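Local atomic coordinates of coat protein (PDB entry 6YFR), a protein that assembles in many copies into the shell of a virus-like particle of a single-stranded RNA bacteriophage, and probably encloses the viral genome. Residues 3-8 with 33-38; 26-31 with 68-73; 77-82 with 95-100. One frame throughout, in Å; residues are numbered along the deposited sequence.

Overall arrangement
The three contacts show how one small shell-forming fold changes its chemistry with position. Interaction 3 is the buried one: aliphatic and aromatic groups join the outer strand 70-82 to helix 90-107. Interaction 1 is partly buried and connects two strands of the sheet that are not neighbours, 5-9 and 34-41, through a valine pair and an amide beside a tyrosine ring. Interaction 2 lies at the surface, where a proline-containing loop rests on a tryptophan at the start of strand 70-82. Interactions 2 and 3 thus use the same strand, with centres about 31 Å apart; interaction 1 touches interaction 2 through Pro33 and Asn27. All three also meet the second subunit.

Interaction 1: residues 3-8 with 33-38; sequences LPVTQY and PQVVQT
Val5 and Val35 mark the closest backbone approach of 3-8 to 33-38, with their CA atoms 8.3 Å apart, too far for backbone pairing, since strand 16-22 lies between them in the sheet. No hydrogen bond crosses the contact, and the two segments meet through side chains at two separate places. At the first, both valines direct their CB atoms toward the other segment, and one methyl of each does the touching: Val5 CG1 lies 4.3 Å from Val35 CG2. This apolar pair bridges the intervening strand on one face of the sheet, and Phe104 of the second subunit packs on both valines, so that a helix of the partner covers them.

The second meeting point is of a different kind. Although the CB of Gln34 points away from 3-8, the side chain is long enough for its amide to come beside Tyr8, where NE2 stands 4.3 Å from CD2 of the ring in an oblique approach. The amide nitrogen has its hydrogen bond with Asn21 OD1 on strand 16-22, and the Tyr8 ring packs on the same asparagine, so Asn21 of the middle strand touches both partners and probably helps to place them. Tyr8 swings its ring over by placing CG nearly opposite the backbone N (chi1 169°), at the corner the chain turns here. These side-chain contacts supplement the backbone ladder across 16-22, where the N-terminal hairpin, 5-9 with 16-22, continues into the antiparallel sheet of this phage coat-protein fold.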
loop_
_atom_site.group_PDB
_atom_site.type_symbol
_atom_site.label_atom_id
_atom_site.label_comp_id
_atom_site.label_asym_id
_atom_site.label_seq_id
_atom_site.Cartn_x
_atom_site.Cartn_y
_atom_site.Cartn_z
ATOM N N LEU A 3 -48.058 -40.472 -55.463
ATOM C CA LEU A 3 -46.817 -40.532 -56.225
ATOM C C LEU A 3 -46.311 -41.972 -56.302
ATOM O O LEU A 3 -46.465 -42.738 -55.346
ATOM C CB LEU A 3 -45.753 -39.640 -55.587
ATOM C CG LEU A 3 -46.003 -38.134 -55.646
ATOM C CD1 LEU A 3 -44.941 -37.377 -54.862
ATOM C CD2 LEU A 3 -46.031 -37.669 -57.088
ATOM N N PRO A 4 -45.714 -42.368 -57.425
ATOM C CA PRO A 4 -45.137 -43.714 -57.521
ATOM C C PRO A 4 -43.816 -43.794 -56.773
ATOM O O PRO A 4 -42.977 -42.893 -56.855
ATOM C CB PRO A 4 -44.938 -43.900 -59.029
ATOM C CG PRO A 4 -44.698 -42.504 -59.533
ATOM C CD PRO A 4 -45.554 -41.603 -58.674
ATOM N N VAL A 5 -43.632 -44.888 -56.034
ATOM C CA VAL A 5 -42.465 -45.039 -55.175
ATOM C C VAL A 5 -41.875 -46.433 -55.328
ATOM O O VAL A 5 -42.573 -47.399 -55.651
ATOM C CB VAL A 5 -42.802 -44.769 -53.690
ATOM C CG1 VAL A 5 -43.232 -43.325 -53.489
ATOM C CG2 VAL A 5 -43.890 -45.720 -53.215
ATOM N N THR A 6 -40.568 -46.524 -55.101
ATOM C CA THR A 6 -39.880 -47.796 -54.927
ATOM C C THR A 6 -39.038 -47.726 -53.664
ATOM O O THR A 6 -38.455 -46.681 -53.358
ATOM C CB THR A 6 -38.976 -48.144 -56.120
ATOM O OG1 THR A 6 -38.121 -47.030 -56.411
ATOM C CG2 THR A 6 -39.809 -48.499 -57.346
ATOM N N GLN A 7 -38.983 -48.835 -52.932
ATOM C CA GLN A 7 -38.264 -48.849 -51.667
ATOM C C GLN A 7 -36.766 -48.739 -51.915
ATOM O O GLN A 7 -36.167 -49.619 -52.540
ATOM C CB GLN A 7 -38.588 -50.117 -50.889
ATOM C CG GLN A 7 -38.115 -50.067 -49.453
ATOM C CD GLN A 7 -39.024 -50.838 -48.525
ATOM O OE1 GLN A 7 -39.513 -50.299 -47.533
ATOM N NE2 GLN A 7 -39.256 -52.110 -48.840
ATOM N N TYR A 8 -36.166 -47.657 -51.417
ATOM C CA TYR A 8 -34.737 -47.388 -51.546
ATOM C C TYR A 8 -33.938 -47.998 -50.396
ATOM O O TYR A 8 -33.053 -48.828 -50.628
ATOM C CB TYR A 8 -34.513 -45.872 -51.641
ATOM C CG TYR A 8 -33.080 -45.395 -51.513
ATOM C CD1 TYR A 8 -32.116 -45.737 -52.456
ATOM C CD2 TYR A 8 -32.705 -44.564 -50.462
ATOM C CE1 TYR A 8 -30.806 -45.283 -52.337
ATOM C CE2 TYR A 8 -31.407 -44.106 -50.333
ATOM C CZ TYR A 8 -30.462 -44.465 -51.272
ATOM O OH TYR A 8 -29.173 -44.003 -51.137
ATOM N N PRO A 33 -37.583 -36.798 -54.485
ATOM C CA PRO A 33 -38.590 -36.800 -53.416
ATOM C C PRO A 33 -38.591 -38.125 -52.674
ATOM O O PRO A 33 -38.436 -39.191 -53.273
ATOM C CB PRO A 33 -39.906 -36.573 -54.168
ATOM C CG PRO A 33 -39.509 -35.919 -55.449
ATOM C CD PRO A 33 -38.167 -36.487 -55.800
ATOM N N GLN A 34 -38.770 -38.051 -51.355
ATOM C CA GLN A 34 -38.657 -39.224 -50.503
ATOM C C GLN A 34 -39.858 -39.357 -49.580
ATOM O O GLN A 34 -40.504 -38.367 -49.213
ATOM C CB GLN A 34 -37.381 -39.179 -49.655
ATOM C CG GLN A 34 -36.115 -39.518 -50.413
ATOM C CD GLN A 34 -34.938 -39.741 -49.486
ATOM O OE1 GLN A 34 -34.915 -39.234 -48.364
ATOM N NE2 GLN A 34 -33.958 -40.510 -49.946
ATOM N N VAL A 35 -40.144 -40.603 -49.206
ATOM C CA VAL A 35 -41.088 -40.929 -48.142
ATOM C C VAL A 35 -40.340 -41.750 -47.100
ATOM O O VAL A 35 -39.718 -42.763 -47.432
ATOM C CB VAL A 35 -42.309 -41.702 -48.669
ATOM C CG1 VAL A 35 -43.337 -41.875 -47.562
ATOM C CG2 VAL A 35 -42.921 -40.993 -49.866
ATOM N N VAL A 36 -40.396 -41.317 -45.847
ATOM C CA VAL A 36 -39.636 -41.931 -44.766
ATOM C C VAL A 36 -40.611 -42.365 -43.682
ATOM O O VAL A 36 -41.389 -41.546 -43.179
ATOM C CB VAL A 36 -38.584 -40.967 -44.197
ATOM C CG1 VAL A 36 -37.771 -41.649 -43.109
ATOM C CG2 VAL A 36 -37.683 -40.453 -45.305
ATOM N N GLN A 37 -40.573 -43.645 -43.324
ATOM C CA GLN A 37 -41.292 -44.149 -42.161
ATOM C C GLN A 37 -40.307 -44.373 -41.023
ATOM O O GLN A 37 -39.255 -44.990 -41.214
ATOM C CB GLN A 37 -42.035 -45.451 -42.467
ATOM C CG GLN A 37 -42.762 -46.005 -41.250
ATOM C CD GLN A 37 -43.366 -47.378 -41.478
ATOM O OE1 GLN A 37 -43.325 -47.918 -42.587
ATOM N NE2 GLN A 37 -43.932 -47.954 -40.421
ATOM N N THR A 38 -40.657 -43.877 -39.842
ATOM C CA THR A 38 -39.805 -43.935 -38.662
ATOM C C THR A 38 -40.564 -44.614 -37.533
ATOM O O THR A 38 -41.745 -44.329 -37.318
ATOM C CB THR A 38 -39.368 -42.529 -38.235
ATOM O OG1 THR A 38 -38.471 -41.992 -39.213
ATOM C CG2 THR A 38 -38.686 -42.553 -36.878
#

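Interaction 2: residues 26-31 with 68-73; sequences TNPPGL and TEWDTI
On the way to Trp70, which makes all the contacts of 68-73 with Asn27, Pro28 and Leu31, the chain passes Glu69, whose backbone already pairs with Ser60, just past strand 47-59. Trp70 then opens strand 70-82 and extends its indole toward the loop, with CG opposite the carbonyl carbon (chi1 -74°) and the ring plane turned nearly perpendicular to the CA-CB-CG plane. Leu31 delivers a methyl to one face: CD1 sits 3.5 Å from the centroid of the six-membered ring and 18° off the ring normal, a CH-pi contact over the bond shared by the two rings. At the far end of the indole, Asn27 CB approaches CH2 obliquely at 3.4 Å. The Asn27 amide plane is inclined by 53° to the ring, and its OD1 is taken by Ser25 OG. Pro28 adds CD at 4.2 Å from CZ2, again obliquely.

A short 3-10 turn, closed by the bond from Leu31 N to Pro28 O, brings Pro28 and Leu31 together in the connection between the N-terminal hairpin and strand 34-41. This connection reaches across the sheet to its outermost strand, and Leu31 also lies on Tyr57 of the strand between. Past the tryptophan, Asp71 and Ile73 continue the ladder with strand 47-59 through Ile58 and Tyr56, while Ile73 packs on Thr94 of the second subunit.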
loop_
_atom_site.group_PDB
_atom_site.type_symbol
_atom_site.label_atom_id
_atom_site.label_comp_id
_atom_site.label_asym_id
_atom_site.label_seq_id
_atom_site.Cartn_x
_atom_site.Cartn_y
_atom_site.Cartn_z
ATOM N N THR A 26 -37.267 -35.623 -62.123
ATOM C CA THR A 26 -36.344 -34.978 -63.045
ATOM C C THR A 26 -35.203 -34.252 -62.348
ATOM O O THR A 26 -34.188 -33.965 -62.993
ATOM C CB THR A 26 -37.091 -33.983 -63.943
ATOM O OG1 THR A 26 -36.172 -33.396 -64.871
ATOM C CG2 THR A 26 -37.734 -32.882 -63.108
ATOM N N ASN A 27 -35.341 -33.947 -61.061
ATOM C CA ASN A 27 -34.319 -33.208 -60.342
ATOM C C ASN A 27 -33.139 -34.125 -60.022
ATOM O O ASN A 27 -33.246 -35.349 -60.135
ATOM C CB ASN A 27 -34.921 -32.586 -59.082
ATOM C CG ASN A 27 -35.934 -33.478 -58.410
ATOM O OD1 ASN A 27 -35.837 -34.705 -58.460
ATOM N ND2 ASN A 27 -36.917 -32.863 -57.765
ATOM N N PRO A 28 -31.987 -33.559 -59.655
ATOM C CA PRO A 28 -30.799 -34.388 -59.372
ATOM C C PRO A 28 -31.077 -35.406 -58.282
ATOM O O PRO A 28 -32.014 -35.236 -57.487
ATOM C CB PRO A 28 -29.746 -33.358 -58.926
ATOM C CG PRO A 28 -30.516 -32.107 -58.624
ATOM C CD PRO A 28 -31.667 -32.122 -59.566
ATOM N N PRO A 29 -30.279 -36.480 -58.206
ATOM C CA PRO A 29 -30.630 -37.586 -57.297
ATOM C C PRO A 29 -30.704 -37.183 -55.835
ATOM O O PRO A 29 -31.614 -37.628 -55.123
ATOM C CB PRO A 29 -29.514 -38.612 -57.550
ATOM C CG PRO A 29 -28.385 -37.817 -58.112
ATOM C CD PRO A 29 -29.026 -36.741 -58.934
ATOM N N GLY A 30 -29.780 -36.343 -55.366
ATOM C CA GLY A 30 -29.831 -35.886 -53.987
ATOM C C GLY A 30 -31.105 -35.148 -53.635
ATOM O O GLY A 30 -31.406 -34.976 -52.449
ATOM N N LEU A 31 -31.866 -34.713 -54.640
ATOM C CA LEU A 31 -33.137 -34.032 -54.439
ATOM C C LEU A 31 -34.325 -34.872 -54.900
ATOM O O LEU A 31 -35.399 -34.325 -55.175
ATOM C CB LEU A 31 -33.124 -32.684 -55.157
ATOM C CG LEU A 31 -32.107 -31.696 -54.586
ATOM C CD1 LEU A 31 -31.953 -30.492 -55.495
ATOM C CD2 LEU A 31 -32.526 -31.266 -53.191
ATOM N N THR A 68 -32.464 -19.870 -58.922
ATOM C CA THR A 68 -33.336 -20.999 -58.626
ATOM C C THR A 68 -32.952 -21.632 -57.297
ATOM O O THR A 68 -31.852 -22.174 -57.151
ATOM C CB THR A 68 -33.257 -22.033 -59.749
ATOM O OG1 THR A 68 -33.782 -21.472 -60.959
ATOM C CG2 THR A 68 -34.041 -23.284 -59.388
ATOM N N GLU A 69 -33.854 -21.552 -56.325
ATOM C CA GLU A 69 -33.698 -22.222 -55.045
ATOM C C GLU A 69 -34.552 -23.482 -55.026
ATOM O O GLU A 69 -35.328 -23.753 -55.947
ATOM C CB GLU A 69 -34.079 -21.289 -53.891
ATOM C CG GLU A 69 -33.198 -20.058 -53.782
ATOM C CD GLU A 69 -33.573 -19.168 -52.613
ATOM O OE1 GLU A 69 -34.657 -19.379 -52.028
ATOM O OE2 GLU A 69 -32.781 -18.262 -52.281
ATOM N N TRP A 70 -34.402 -24.258 -53.959
ATOM C CA TRP A 70 -35.121 -25.518 -53.807
ATOM C C TRP A 70 -35.999 -25.435 -52.566
ATOM O O TRP A 70 -35.501 -25.497 -51.438
ATOM C CB TRP A 70 -34.151 -26.687 -53.733
ATOM C CG TRP A 70 -33.552 -26.991 -55.053
ATOM C CD1 TRP A 70 -32.392 -26.492 -55.558
ATOM C CD2 TRP A 70 -34.097 -27.847 -56.061
ATOM N NE1 TRP A 70 -32.171 -26.994 -56.817
ATOM C CE2 TRP A 70 -33.205 -27.827 -57.151
ATOM C CE3 TRP A 70 -35.249 -28.635 -56.145
ATOM C CZ2 TRP A 70 -33.426 -28.569 -58.309
ATOM C CZ3 TRP A 70 -35.469 -29.367 -57.298
ATOM C CH2 TRP A 70 -34.563 -29.326 -58.365
ATOM N N ASP A 71 -37.301 -25.280 -52.779
ATOM C CA ASP A 71 -38.248 -25.343 -51.685
ATOM C C ASP A 71 -38.612 -26.799 -51.412
ATOM O O ASP A 71 -38.425 -27.683 -52.255
ATOM C CB ASP A 71 -39.503 -24.531 -52.010
ATOM C CG ASP A 71 -39.183 -23.110 -52.437
ATOM O OD1 ASP A 71 -38.349 -22.457 -51.774
ATOM O OD2 ASP A 71 -39.768 -22.647 -53.441
ATOM N N THR A 72 -39.130 -27.045 -50.215
ATOM C CA THR A 72 -39.522 -28.384 -49.800
ATOM C C THR A 72 -40.984 -28.366 -49.387
ATOM O O THR A 72 -41.366 -27.620 -48.477
ATOM C CB THR A 72 -38.649 -28.886 -48.650
ATOM O OG1 THR A 72 -37.276 -28.892 -49.058
ATOM C CG2 THR A 72 -39.060 -30.290 -48.251
ATOM N N ILE A 73 -41.799 -29.167 -50.066
ATOM C CA ILE A 73 -43.155 -29.458 -49.614
ATOM C C ILE A 73 -43.051 -30.608 -48.618
ATOM O O ILE A 73 -42.670 -31.726 -48.983
ATOM C CB ILE A 73 -44.078 -29.808 -50.784
ATOM C CG1 ILE A 73 -44.023 -28.705 -51.843
ATOM C CG2 ILE A 73 -45.499 -29.997 -50.297
ATOM C CD1 ILE A 73 -44.850 -28.997 -53.074
#

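Interaction 3: residues 77-82 with 95-100; sequences FSLTLL and VDVLDT
Phe77 and Leu98 meet with their side chains crossed at about a right angle, the phenyl group coming from the strand and the branched leucine from the helix. One methyl makes the contact: Leu98 CD1 lies 3.8 Å from Phe77 CZ and 4.0 Å from CE1, so it sits by the outer end of the ring, in an oblique approach. The first torsion of Phe77 sets CG opposite the backbone N (163°), which sends the ring out from the strand toward the helix. In Leu98, with CG likewise opposite the backbone N (chi1 174°), the branched end reaches the ring although CB does not itself point at the strand.

Two residues along the strand, on the same face, Leu79 repeats the theme more loosely, with CD1 4.2 Å from CG1 of Val97, the residue just before Leu98. Ring, leucine and valine groups thus fill a wholly apolar seam without a hydrogen bond across it, and all four touching residues are buried.

Polar groups lie away from this seam, and several are met by the second subunit, as Asp99 is by a salt bridge from its Arg109. The carbonyl oxygen of Asp96 accepts twice, from Thr100 N in the regular helical bond and from Thr100 OG1 at 2.7 Å. The hydroxyl stands 35° out of the carbonyl plane, and the two donors arrive from opposite faces of that plane. The same OG1 receives Leu3 N of the second subunit.

In the fold, helix 90-107 packs here beside strand 70-82, with Phe77 also on Met101 and Leu82 on Val90. On its inner side strand 70-82 pairs with 47-59, and through Phe77, Ser78 and Leu79 it joins an antiparallel strand of the second subunit, which carries the sheet on across the interface.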
loop_
_atom_site.group_PDB
_atom_site.type_symbol
_atom_site.label_atom_id
_atom_site.label_comp_id
_atom_site.label_asym_id
_atom_site.label_seq_id
_atom_site.Cartn_x
_atom_site.Cartn_y
_atom_site.Cartn_z
ATOM N N PHE A 77 -46.648 -36.912 -40.407
ATOM C CA PHE A 77 -47.646 -37.643 -39.640
ATOM C C PHE A 77 -46.943 -38.374 -38.508
ATOM O O PHE A 77 -45.886 -38.980 -38.715
ATOM C CB PHE A 77 -48.403 -38.642 -40.527
ATOM C CG PHE A 77 -49.148 -39.714 -39.766
ATOM C CD1 PHE A 77 -50.494 -39.567 -39.477
ATOM C CD2 PHE A 77 -48.510 -40.884 -39.371
ATOM C CE1 PHE A 77 -51.185 -40.556 -38.791
ATOM C CE2 PHE A 77 -49.193 -41.871 -38.679
ATOM C CZ PHE A 77 -50.533 -41.708 -38.389
ATOM N N SER A 78 -47.547 -38.339 -37.325
ATOM C CA SER A 78 -47.018 -39.047 -36.168
ATOM C C SER A 78 -48.167 -39.631 -35.359
ATOM O O SER A 78 -49.264 -39.071 -35.320
ATOM C CB SER A 78 -46.175 -38.131 -35.274
ATOM O OG SER A 78 -47.002 -37.251 -34.532
ATOM N N LEU A 79 -47.896 -40.761 -34.708
ATOM C CA LEU A 79 -48.871 -41.443 -33.864
ATOM C C LEU A 79 -48.150 -42.045 -32.668
ATOM O O LEU A 79 -47.080 -42.648 -32.823
ATOM C CB LEU A 79 -49.616 -42.535 -34.640
ATOM C CG LEU A 79 -50.587 -43.421 -33.857
ATOM C CD1 LEU A 79 -51.732 -42.604 -33.280
ATOM C CD2 LEU A 79 -51.115 -44.539 -34.745
ATOM N N THR A 80 -48.736 -41.876 -31.480
ATOM C CA THR A 80 -48.145 -42.388 -30.245
ATOM C C THR A 80 -48.748 -43.746 -29.893
ATOM O O THR A 80 -49.966 -43.864 -29.710
ATOM C CB THR A 80 -48.361 -41.413 -29.090
ATOM O OG1 THR A 80 -49.752 -41.385 -28.750
ATOM C CG2 THR A 80 -47.914 -40.013 -29.481
ATOM N N LEU A 81 -47.891 -44.761 -29.775
ATOM C CA LEU A 81 -48.277 -46.090 -29.318
ATOM C C LEU A 81 -47.812 -46.238 -27.874
ATOM O O LEU A 81 -46.608 -46.346 -27.613
ATOM C CB LEU A 81 -47.654 -47.167 -30.203
ATOM C CG LEU A 81 -47.797 -46.991 -31.714
ATOM C CD1 LEU A 81 -47.196 -48.180 -32.449
ATOM C CD2 LEU A 81 -49.253 -46.801 -32.088
ATOM N N LEU A 82 -48.760 -46.223 -26.939
ATOM C CA LEU A 82 -48.427 -46.366 -25.528
ATOM C C LEU A 82 -47.884 -47.764 -25.260
ATOM O O LEU A 82 -48.473 -48.761 -25.686
ATOM C CB LEU A 82 -49.659 -46.102 -24.667
ATOM C CG LEU A 82 -50.352 -44.755 -24.874
ATOM C CD1 LEU A 82 -51.681 -44.717 -24.129
ATOM C CD2 LEU A 82 -49.450 -43.629 -24.422
ATOM N N VAL A 95 -56.452 -47.359 -32.818
ATOM C CA VAL A 95 -57.078 -47.593 -34.119
ATOM C C VAL A 95 -58.119 -46.517 -34.405
ATOM O O VAL A 95 -58.174 -45.953 -35.506
ATOM C CB VAL A 95 -57.693 -49.001 -34.176
ATOM C CG1 VAL A 95 -58.622 -49.121 -35.371
ATOM C CG2 VAL A 95 -56.600 -50.052 -34.245
ATOM N N ASP A 96 -58.959 -46.217 -33.410
ATOM C CA ASP A 96 -59.989 -45.197 -33.587
ATOM C C ASP A 96 -59.370 -43.833 -33.872
ATOM O O ASP A 96 -59.890 -43.066 -34.689
ATOM C CB ASP A 96 -60.887 -45.133 -32.350
ATOM C CG ASP A 96 -61.730 -46.381 -32.175
ATOM O OD1 ASP A 96 -61.909 -47.117 -33.171
ATOM O OD2 ASP A 96 -62.215 -46.623 -31.046
ATOM N N VAL A 97 -58.255 -43.521 -33.211
ATOM C CA VAL A 97 -57.590 -42.238 -33.420
ATOM C C VAL A 97 -57.043 -42.145 -34.838
ATOM O O VAL A 97 -57.197 -41.120 -35.517
ATOM C CB VAL A 97 -56.484 -42.041 -32.365
ATOM C CG1 VAL A 97 -55.569 -40.917 -32.764
ATOM C CG2 VAL A 97 -57.099 -41.755 -31.008
ATOM N N LEU A 98 -56.396 -43.215 -35.312
ATOM C CA LEU A 98 -55.892 -43.222 -36.684
ATOM C C LEU A 98 -57.029 -43.070 -37.690
ATOM O O LEU A 98 -56.904 -42.339 -38.685
ATOM C CB LEU A 98 -55.110 -44.510 -36.941
ATOM C CG LEU A 98 -54.618 -44.751 -38.368
ATOM C CD1 LEU A 98 -53.769 -43.586 -38.832
ATOM C CD2 LEU A 98 -53.834 -46.058 -38.446
ATOM N N ASP A 99 -58.153 -43.748 -37.440
ATOM C CA ASP A 99 -59.292 -43.637 -38.345
ATOM C C ASP A 99 -59.876 -42.231 -38.320
ATOM O O ASP A 99 -60.299 -41.712 -39.359
ATOM C CB ASP A 99 -60.351 -44.677 -37.987
ATOM C CG ASP A 99 -59.903 -46.089 -38.300
ATOM O OD1 ASP A 99 -59.078 -46.254 -39.226
ATOM O OD2 ASP A 99 -60.370 -47.031 -37.625
ATOM N N THR A 100 -59.903 -41.595 -37.145
ATOM C CA THR A 100 -60.358 -40.213 -37.061
ATOM C C THR A 100 -59.435 -39.291 -37.846
ATOM O O THR A 100 -59.893 -38.354 -38.510
ATOM C CB THR A 100 -60.434 -39.774 -35.600
ATOM O OG1 THR A 100 -61.211 -40.721 -34.854
ATOM C CG2 THR A 100 -61.077 -38.401 -35.492
#